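Local coordinates for proteasome assembly chaperone family protein (Pyrococcus furiosus DSM 3638, PDB 3WZ2), which probably acts as a proteasome-assembly chaperone or proteasome activator, as an archaeal homolog of the eukaryotic assembly chaperones, at residues Ala190-Val195 with Pro210-Ala215; Lys99-Tyr104 with Thr157-Lys162; Leu44-Ile49 with Asn78-Ala83. All coordinates share one frame; numbering follows the deposited sequence.

Interaction 1 of 3, residues Ala190-Val195 with Pro210-Ala215; sequences AAANVV and PLLKEA
The flat group in this contact is the peptide joining Ala191 to Ala192. Methyl CD2 of Leu211 lies over one face of it, 3.8 Å from Ala192 N and almost straight above that nitrogen. The same methyl is 4.2 Å from Ala191 CB and 4.0 Å from Ala192 CB, so one leucine branch settles between two neighbouring alanine methyls. Leu211 can reach in this way because its CG is turned opposite the backbone N (chi1 -157°), which sends the branched end straight at the other helix. Leu212 comes to the same spot by a different route. Its CD2 meets the methyl of Ala192 end-on, with CD2 to Ala192 CB at 3.7 Å. Ala192 CB is thus held between the two leucines. The two segments belong to helix 188-202 and to the short helix 209-213, which follow each other in the chain as a helical hairpin in the PAC2 fold. The alanines keep the first helix slim, and the closest CA pair, Ala192 CA and Leu211 CA, is 6.6 Å apart. The contact between the segments is wholly apolar. Helix 32-43 lies alongside and shares the packing: Ala191 touches Ile35 and Leu211 touches Phe39. Val208, in the connecting loop, packs on Ala192.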
loop_
_atom_site.group_PDB
_atom_site.type_symbol
_atom_site.label_atom_id
_atom_site.label_comp_id
_atom_site.label_asym_id
_atom_site.label_seq_id
_atom_site.Cartn_x
_atom_site.Cartn_y
_atom_site.Cartn_z
ATOM N N ALA B 190 -3.349 13.608 -36.406
ATOM C CA ALA B 190 -4.285 14.198 -35.483
ATOM C C ALA B 190 -3.662 15.316 -34.674
ATOM O O ALA B 190 -4.266 16.374 -34.528
ATOM C CB ALA B 190 -4.872 13.137 -34.549
ATOM N N ALA B 191 -2.416 15.142 -34.246
ATOM C CA ALA B 191 -1.712 16.218 -33.566
ATOM C C ALA B 191 -1.640 17.465 -34.430
ATOM O O ALA B 191 -1.855 18.587 -33.979
ATOM C CB ALA B 191 -0.339 15.788 -33.125
ATOM N N ALA B 192 -1.317 17.274 -35.687
ATOM C CA ALA B 192 -1.220 18.381 -36.630
ATOM C C ALA B 192 -2.550 19.070 -36.779
ATOM O O ALA B 192 -2.588 20.289 -36.827
ATOM C CB ALA B 192 -0.727 17.885 -37.987
ATOM N N ASN B 193 -3.641 18.302 -36.875
ATOM C CA ASN B 193 -4.966 18.907 -36.920
ATOM C C ASN B 193 -5.226 19.810 -35.694
ATOM O O ASN B 193 -5.796 20.896 -35.810
ATOM C CB ASN B 193 -6.066 17.831 -36.966
ATOM C CG ASN B 193 -6.005 16.956 -38.223
ATOM O OD1 ASN B 193 -5.457 17.365 -39.221
ATOM N ND2 ASN B 193 -6.655 15.784 -38.181
ATOM N N VAL B 194 -4.806 19.343 -34.517
ATOM C CA VAL B 194 -5.000 20.105 -33.296
ATOM C C VAL B 194 -4.138 21.365 -33.278
ATOM O O VAL B 194 -4.605 22.444 -32.919
ATOM C CB VAL B 194 -4.726 19.240 -32.055
ATOM C CG1 VAL B 194 -4.634 20.092 -30.831
ATOM C CG2 VAL B 194 -5.832 18.205 -31.923
ATOM N N VAL B 195 -2.892 21.249 -33.714
ATOM C CA VAL B 195 -2.045 22.419 -33.797
ATOM C C VAL B 195 -2.613 23.487 -34.741
ATOM O O VAL B 195 -2.582 24.668 -34.410
ATOM C CB VAL B 195 -0.628 22.069 -34.241
ATOM C CG1 VAL B 195 0.179 23.333 -34.528
ATOM C CG2 VAL B 195 0.033 21.242 -33.174
ATOM N N PRO B 210 6.258 20.574 -41.153
ATOM C CA PRO B 210 7.328 19.742 -40.587
ATOM C C PRO B 210 6.861 18.521 -39.751
ATOM O O PRO B 210 7.520 17.472 -39.718
ATOM C CB PRO B 210 8.131 20.728 -39.725
ATOM C CG PRO B 210 7.765 22.071 -40.223
ATOM C CD PRO B 210 6.344 21.969 -40.684
ATOM N N LEU B 211 5.691 18.636 -39.140
ATOM C CA LEU B 211 5.078 17.520 -38.406
ATOM C C LEU B 211 4.575 16.448 -39.346
ATOM O O LEU B 211 4.746 15.248 -39.087
ATOM C CB LEU B 211 3.865 18.026 -37.607
ATOM C CG LEU B 211 3.357 17.281 -36.388
ATOM C CD1 LEU B 211 4.512 16.667 -35.635
ATOM C CD2 LEU B 211 2.406 18.035 -35.437
ATOM N N LEU B 212 3.866 16.861 -40.399
ATOM C CA LEU B 212 3.350 15.900 -41.366
ATOM C C LEU B 212 4.524 15.212 -42.087
ATOM O O LEU B 212 4.432 14.045 -42.427
ATOM C CB LEU B 212 2.409 16.574 -42.366
ATOM C CG LEU B 212 1.140 17.203 -41.762
ATOM C CD1 LEU B 212 0.361 17.951 -42.832
ATOM C CD2 LEU B 212 0.251 16.153 -41.110
ATOM N N LYS B 213 5.611 15.951 -42.295
ATOM C CA LYS B 213 6.802 15.456 -42.980
ATOM C C LYS B 213 7.472 14.322 -42.193
ATOM O O LYS B 213 7.937 13.320 -42.766
ATOM C CB LYS B 213 7.794 16.626 -43.233
ATOM C CG LYS B 213 9.270 16.228 -43.176
ATOM C CD LYS B 213 10.182 17.176 -43.960
ATOM C CE LYS B 213 11.038 16.403 -44.961
ATOM N NZ LYS B 213 11.985 17.278 -45.704
ATOM N N GLU B 214 7.460 14.446 -40.876
ATOM C CA GLU B 214 8.067 13.434 -40.038
ATOM C C GLU B 214 7.062 12.496 -39.396
ATOM O O GLU B 214 7.422 11.736 -38.504
ATOM C CB GLU B 214 8.870 14.088 -38.952
ATOM C CG GLU B 214 9.931 15.041 -39.433
ATOM C CD GLU B 214 10.618 15.795 -38.263
ATOM O OE1 GLU B 214 10.598 15.307 -37.084
ATOM O OE2 GLU B 214 11.141 16.925 -38.496
ATOM N N ALA B 215 5.842 12.451 -39.904
ATOM C CA ALA B 215 4.795 11.621 -39.315
ATOM C C ALA B 215 5.209 10.158 -39.143
ATOM O O ALA B 215 5.014 9.572 -38.050
ATOM C CB ALA B 215 3.505 11.693 -40.133
#

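Interaction 2 of 3, residues Lys99-Tyr104 with Thr157-Lys162; sequences KEIVNY and TGMSGK
Lys99 and Lys162 bring their chain ends together, and the two side chains cross obliquely. Methylene CE of Lys99 is 3.9 Å from the ammonium NZ of Lys162, while Lys99 NZ and Lys162 NZ are 4.5 Å apart. Each chain is bent on the way. Lys162 leaves its helix with CG opposite the backbone N (chi1 -167°) and turns at chi2 and again at chi4, which curls the ammonium back toward helix 91-107. Lys99 has a single sharp bend at chi2 (-83°). Each ammonium has a polar partner: Lys99 NZ forms a salt bridge with Glu166, and Lys162 NZ a weak hydrogen bond with Asn95. The carboxylate of Glu166 would be expected to ease the closeness of the two like charges. A second, apolar touch lies deeper, where methyl CE of Met159 meets methyl CD1 of Ile101 at 4.3 Å. Met159 is folded at chi2 and chi3, and its CE methyl lies beside Ile101 CD1, its SD-CE bond running roughly across the line between the two methyls. The Met159 side chain also packs on Val94, Ile97 and Ala98 of the same helix as Ile101. The contact joins helices 91-107 and 158-169 on one side of the central sheet. Ser160 faces strand 112-120. Thr157 pairs with a strand of a neighbouring subunit, and Lys99 packs on Leu55 of that subunit.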
loop_
_atom_site.group_PDB
_atom_site.type_symbol
_atom_site.label_atom_id
_atom_site.label_comp_id
_atom_site.label_asym_id
_atom_site.label_seq_id
_atom_site.Cartn_x
_atom_site.Cartn_y
_atom_site.Cartn_z
ATOM N N LYS B 99 -4.124 20.022 -9.328
ATOM C CA LYS B 99 -4.401 20.963 -8.244
ATOM C C LYS B 99 -3.322 22.059 -8.155
ATOM O O LYS B 99 -3.652 23.237 -8.019
ATOM C CB LYS B 99 -4.594 20.224 -6.897
ATOM C CG LYS B 99 -5.832 19.299 -6.846
ATOM C CD LYS B 99 -7.097 20.076 -6.510
ATOM C CE LYS B 99 -8.265 19.295 -6.981
ATOM N NZ LYS B 99 -9.577 19.756 -6.450
ATOM N N GLU B 100 -2.046 21.689 -8.186
ATOM C CA GLU B 100 -0.985 22.718 -8.111
ATOM C C GLU B 100 -0.957 23.601 -9.346
ATOM O O GLU B 100 -0.726 24.791 -9.252
ATOM C CB GLU B 100 0.392 22.092 -7.941
ATOM C CG GLU B 100 0.606 21.372 -6.632
ATOM C CD GLU B 100 0.435 22.269 -5.401
ATOM O OE1 GLU B 100 0.968 23.407 -5.381
ATOM O OE2 GLU B 100 -0.263 21.818 -4.455
ATOM N N ILE B 101 -1.219 23.016 -10.514
ATOM C CA ILE B 101 -1.286 23.811 -11.720
ATOM C C ILE B 101 -2.415 24.861 -11.613
ATOM O O ILE B 101 -2.219 26.023 -11.904
ATOM C CB ILE B 101 -1.499 22.931 -12.947
ATOM C CG1 ILE B 101 -0.217 22.169 -13.255
ATOM C CG2 ILE B 101 -1.951 23.759 -14.128
ATOM C CD1 ILE B 101 -0.359 21.102 -14.340
ATOM N N VAL B 102 -3.582 24.441 -11.138
ATOM C CA VAL B 102 -4.688 25.356 -11.021
ATOM C C VAL B 102 -4.423 26.453 -9.979
ATOM O O VAL B 102 -4.735 27.603 -10.224
ATOM C CB VAL B 102 -5.975 24.594 -10.720
ATOM C CG1 VAL B 102 -7.087 25.529 -10.293
ATOM C CG2 VAL B 102 -6.378 23.804 -11.951
ATOM N N ASN B 103 -3.843 26.113 -8.843
ATOM C CA ASN B 103 -3.433 27.138 -7.874
ATOM C C ASN B 103 -2.488 28.158 -8.494
ATOM O O ASN B 103 -2.642 29.341 -8.258
ATOM C CB ASN B 103 -2.744 26.539 -6.635
ATOM C CG ASN B 103 -3.709 25.748 -5.760
ATOM O OD1 ASN B 103 -4.919 26.012 -5.773
ATOM N ND2 ASN B 103 -3.192 24.785 -4.971
ATOM N N TYR B 104 -1.519 27.692 -9.295
ATOM C CA TYR B 104 -0.624 28.582 -9.959
ATOM C C TYR B 104 -1.383 29.491 -10.925
ATOM O O TYR B 104 -1.169 30.687 -10.947
ATOM C CB TYR B 104 0.461 27.801 -10.701
ATOM C CG TYR B 104 1.300 28.647 -11.613
ATOM C CD1 TYR B 104 2.485 29.198 -11.182
ATOM C CD2 TYR B 104 0.906 28.881 -12.909
ATOM C CE1 TYR B 104 3.243 29.999 -12.035
ATOM C CE2 TYR B 104 1.643 29.671 -13.759
ATOM C CZ TYR B 104 2.807 30.235 -13.320
ATOM O OH TYR B 104 3.532 31.008 -14.189
ATOM N N THR B 157 -10.765 11.706 -20.035
ATOM C CA THR B 157 -10.041 11.151 -18.875
ATOM C C THR B 157 -8.632 11.725 -18.804
ATOM O O THR B 157 -8.141 12.340 -19.751
ATOM C CB THR B 157 -9.882 9.632 -18.968
ATOM O OG1 THR B 157 -9.233 9.324 -20.217
ATOM C CG2 THR B 157 -11.250 8.957 -18.926
ATOM N N GLY B 158 -8.042 11.651 -17.622
ATOM C CA GLY B 158 -6.698 12.131 -17.443
ATOM C C GLY B 158 -6.607 13.610 -17.143
ATOM O O GLY B 158 -7.612 14.281 -16.805
ATOM N N MET B 159 -5.390 14.119 -17.287
ATOM C CA MET B 159 -5.088 15.501 -16.955
ATOM C C MET B 159 -6.043 16.458 -17.657
ATOM O O MET B 159 -6.501 17.438 -17.055
ATOM C CB MET B 159 -3.611 15.820 -17.284
ATOM C CG MET B 159 -3.194 17.264 -17.048
ATOM S SD MET B 159 -3.290 17.772 -15.338
ATOM C CE MET B 159 -1.808 17.051 -14.644
ATOM N N SER B 160 -6.288 16.211 -18.952
ATOM C CA SER B 160 -7.046 17.167 -19.757
ATOM C C SER B 160 -8.455 17.327 -19.215
ATOM O O SER B 160 -8.943 18.436 -19.041
ATOM C CB SER B 160 -7.075 16.734 -21.223
ATOM O OG SER B 160 -5.763 16.909 -21.748
ATOM N N GLY B 161 -9.097 16.206 -18.892
ATOM C CA GLY B 161 -10.426 16.249 -18.239
ATOM C C GLY B 161 -10.425 16.969 -16.901
ATOM O O GLY B 161 -11.330 17.720 -16.580
ATOM N N LYS B 162 -9.405 16.713 -16.094
ATOM C CA LYS B 162 -9.354 17.268 -14.752
ATOM C C LYS B 162 -9.142 18.756 -14.796
ATOM O O LYS B 162 -9.805 19.490 -14.109
ATOM C CB LYS B 162 -8.246 16.616 -13.900
ATOM C CG LYS B 162 -8.358 16.948 -12.404
ATOM C CD LYS B 162 -9.578 16.250 -11.806
ATOM C CE LYS B 162 -10.011 16.769 -10.457
ATOM N NZ LYS B 162 -9.058 16.387 -9.402
#

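Interaction 3 of 3, residues Leu44-Ile49 with Asn78-Ala83; sequences LDMDLI and NNIIIA
A Schellman motif ends helix 32-43 just before this contact, with Asp45 as the C-prime residue at positive phi. The chain then turns into strand 47-53, and Met46, at the turn, puts its side chain against strand 80-85. The thioether does most of the touching. Met46 SD lies 3.7 Å from methyl CD1 of Ile82, and Met46 CE lies 3.7 Å from methyl CG2 of Ile80. CE also closes on Ile82 CD1 at 3.8 Å, so the end of the methionine sits against both isoleucines. Met46 crosses each of them at about a right angle. Its chain is extended beyond CG, which carries the sulfur and methyl far from the backbone. The CG2 branch of Ile80 stands opposite its backbone N, with CG1 at chi1 -58°, and it is this shorter branch that meets CE. In Ile82 the longer branch does the work, through CG1 and CD1. Strands 47-53 and 80-85 are not neighbours in the mixed central sheet of this PAC2-family fold. Strand 72-77 runs between them and is antiparallel to both, so the contact reaches across it; Met46 also packs on Tyr75 and Lys77. Ile82 rests on Ala37 and Leu40 of helix 32-43, which covers this face. On the other face of the sheet, the side of helix 91-107, CD1 of Ile49 touches CG1 of Ile81 at 4.3 Å. Ile81 also packs there on Phe22 of the adjoining strand 21-24.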
loop_
_atom_site.group_PDB
_atom_site.type_symbol
_atom_site.label_atom_id
_atom_site.label_comp_id
_atom_site.label_asym_id
_atom_site.label_seq_id
_atom_site.Cartn_x
_atom_site.Cartn_y
_atom_site.Cartn_z
ATOM N N LEU B 44 8.063 27.150 -31.602
ATOM C CA LEU B 44 8.061 28.504 -31.063
ATOM C C LEU B 44 9.346 28.835 -30.305
ATOM O O LEU B 44 9.409 29.875 -29.650
ATOM C CB LEU B 44 6.858 28.710 -30.125
ATOM C CG LEU B 44 5.490 28.665 -30.828
ATOM C CD1 LEU B 44 4.350 28.514 -29.854
ATOM C CD2 LEU B 44 5.285 29.925 -31.680
ATOM N N ASP B 45 10.338 27.946 -30.352
ATOM C CA ASP B 45 11.654 28.223 -29.790
ATOM C C ASP B 45 11.578 28.547 -28.298
ATOM O O ASP B 45 12.185 29.498 -27.821
ATOM C CB ASP B 45 12.328 29.374 -30.557
ATOM C CG ASP B 45 13.837 29.471 -30.284
ATOM O OD1 ASP B 45 14.509 28.417 -30.184
ATOM O OD2 ASP B 45 14.325 30.616 -30.137
ATOM N N MET B 46 10.840 27.740 -27.547
ATOM C CA MET B 46 10.590 28.063 -26.151
ATOM C C MET B 46 11.793 27.692 -25.306
ATOM O O MET B 46 12.501 26.770 -25.634
ATOM C CB MET B 46 9.336 27.342 -25.664
ATOM C CG MET B 46 8.105 27.813 -26.406
ATOM S SD MET B 46 6.607 27.464 -25.488
ATOM C CE MET B 46 5.459 28.558 -26.270
ATOM N N ASP B 47 11.985 28.397 -24.206
ATOM C CA ASP B 47 12.919 27.979 -23.171
ATOM C C ASP B 47 12.239 27.061 -22.175
ATOM O O ASP B 47 11.039 27.182 -21.902
ATOM C CB ASP B 47 13.471 29.198 -22.416
ATOM C CG ASP B 47 14.028 30.259 -23.357
ATOM O OD1 ASP B 47 14.881 29.913 -24.211
ATOM O OD2 ASP B 47 13.583 31.427 -23.280
ATOM N N LEU B 48 13.031 26.173 -21.587
ATOM C CA LEU B 48 12.644 25.475 -20.389
ATOM C C LEU B 48 12.572 26.465 -19.223
ATOM O O LEU B 48 13.572 27.071 -18.890
ATOM C CB LEU B 48 13.666 24.390 -20.096
ATOM C CG LEU B 48 13.421 23.558 -18.845
ATOM C CD1 LEU B 48 12.195 22.702 -19.037
ATOM C CD2 LEU B 48 14.631 22.676 -18.567
ATOM N N ILE B 49 11.395 26.637 -18.621
ATOM C CA ILE B 49 11.249 27.622 -17.543
ATOM C C ILE B 49 10.926 27.024 -16.166
ATOM O O ILE B 49 10.975 27.728 -15.175
ATOM C CB ILE B 49 10.222 28.730 -17.886
ATOM C CG1 ILE B 49 8.828 28.144 -18.169
ATOM C CG2 ILE B 49 10.715 29.551 -19.063
ATOM C CD1 ILE B 49 7.706 29.169 -18.125
ATOM N N ASN B 78 7.240 34.417 -23.858
ATOM C CA ASN B 78 6.305 35.552 -23.676
ATOM C C ASN B 78 5.210 35.129 -22.702
ATOM O O ASN B 78 5.537 34.748 -21.587
ATOM C CB ASN B 78 5.746 36.034 -25.016
ATOM C CG ASN B 78 6.842 36.556 -25.932
ATOM O OD1 ASN B 78 7.779 37.203 -25.482
ATOM N ND2 ASN B 78 6.727 36.261 -27.223
ATOM N N ASN B 79 3.948 35.143 -23.118
ATOM C CA ASN B 79 2.844 34.902 -22.181
ATOM C C ASN B 79 2.371 33.454 -22.258
ATOM O O ASN B 79 1.389 33.092 -21.637
ATOM C CB ASN B 79 1.696 35.898 -22.430
ATOM C CG ASN B 79 1.176 35.854 -23.863
ATOM O OD1 ASN B 79 1.944 35.661 -24.812
ATOM N ND2 ASN B 79 -0.132 36.011 -24.028
ATOM N N ILE B 80 3.061 32.625 -23.031
ATOM C CA ILE B 80 2.624 31.265 -23.258
ATOM C C ILE B 80 3.460 30.272 -22.459
ATOM O O ILE B 80 4.693 30.368 -22.434
ATOM C CB ILE B 80 2.667 30.890 -24.744
ATOM C CG1 ILE B 80 1.775 31.871 -25.507
ATOM C CG2 ILE B 80 2.172 29.463 -24.937
ATOM C CD1 ILE B 80 1.799 31.715 -26.987
ATOM N N ILE B 81 2.782 29.328 -21.811
ATOM C CA ILE B 81 3.415 28.209 -21.126
ATOM C C ILE B 81 2.879 26.927 -21.728
ATOM O O ILE B 81 1.672 26.795 -21.936
ATOM C CB ILE B 81 3.100 28.212 -19.634
ATOM C CG1 ILE B 81 3.555 29.533 -18.983
ATOM C CG2 ILE B 81 3.738 27.019 -18.948
ATOM C CD1 ILE B 81 3.119 29.694 -17.554
ATOM N N ILE B 82 3.781 25.986 -22.006
ATOM C CA ILE B 82 3.408 24.641 -22.449
ATOM C C ILE B 82 3.889 23.613 -21.458
ATOM O O ILE B 82 5.057 23.629 -21.079
ATOM C CB ILE B 82 3.999 24.343 -23.822
ATOM C CG1 ILE B 82 3.392 25.331 -24.812
ATOM C CG2 ILE B 82 3.694 22.925 -24.257
ATOM C CD1 ILE B 82 3.838 25.129 -26.219
ATOM N N ALA B 83 2.994 22.721 -21.038
ATOM C CA ALA B 83 3.301 21.687 -20.067
ATOM C C ALA B 83 3.396 20.344 -20.751
ATOM O O ALA B 83 2.436 19.926 -21.424
ATOM C CB ALA B 83 2.204 21.648 -19.012
#

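From the N terminus the contacts come in the order interaction 3, interaction 2, interaction 1. They are in series: each closes before the next opens, and none nest or cross. Interaction 3 closes a loop of 28 residues, largely strand, within the sheet. Helix 91-107 follows strand 80-85, and there interactions 3 and 2 touch: Tyr104 OH is 3.6 Å from Ile81 CD1. Interaction 2 then closes 52 residues and ties helix 91-107 to helix 158-169. Interaction 1 closes 14 residues and ties helix 188-202 to helix 209-213. Interactions 1 and 2 lie on opposite sides of the chain's centre, their own centres 25 Å apart. Helix 32-43 packs against both interaction 1 and interaction 3.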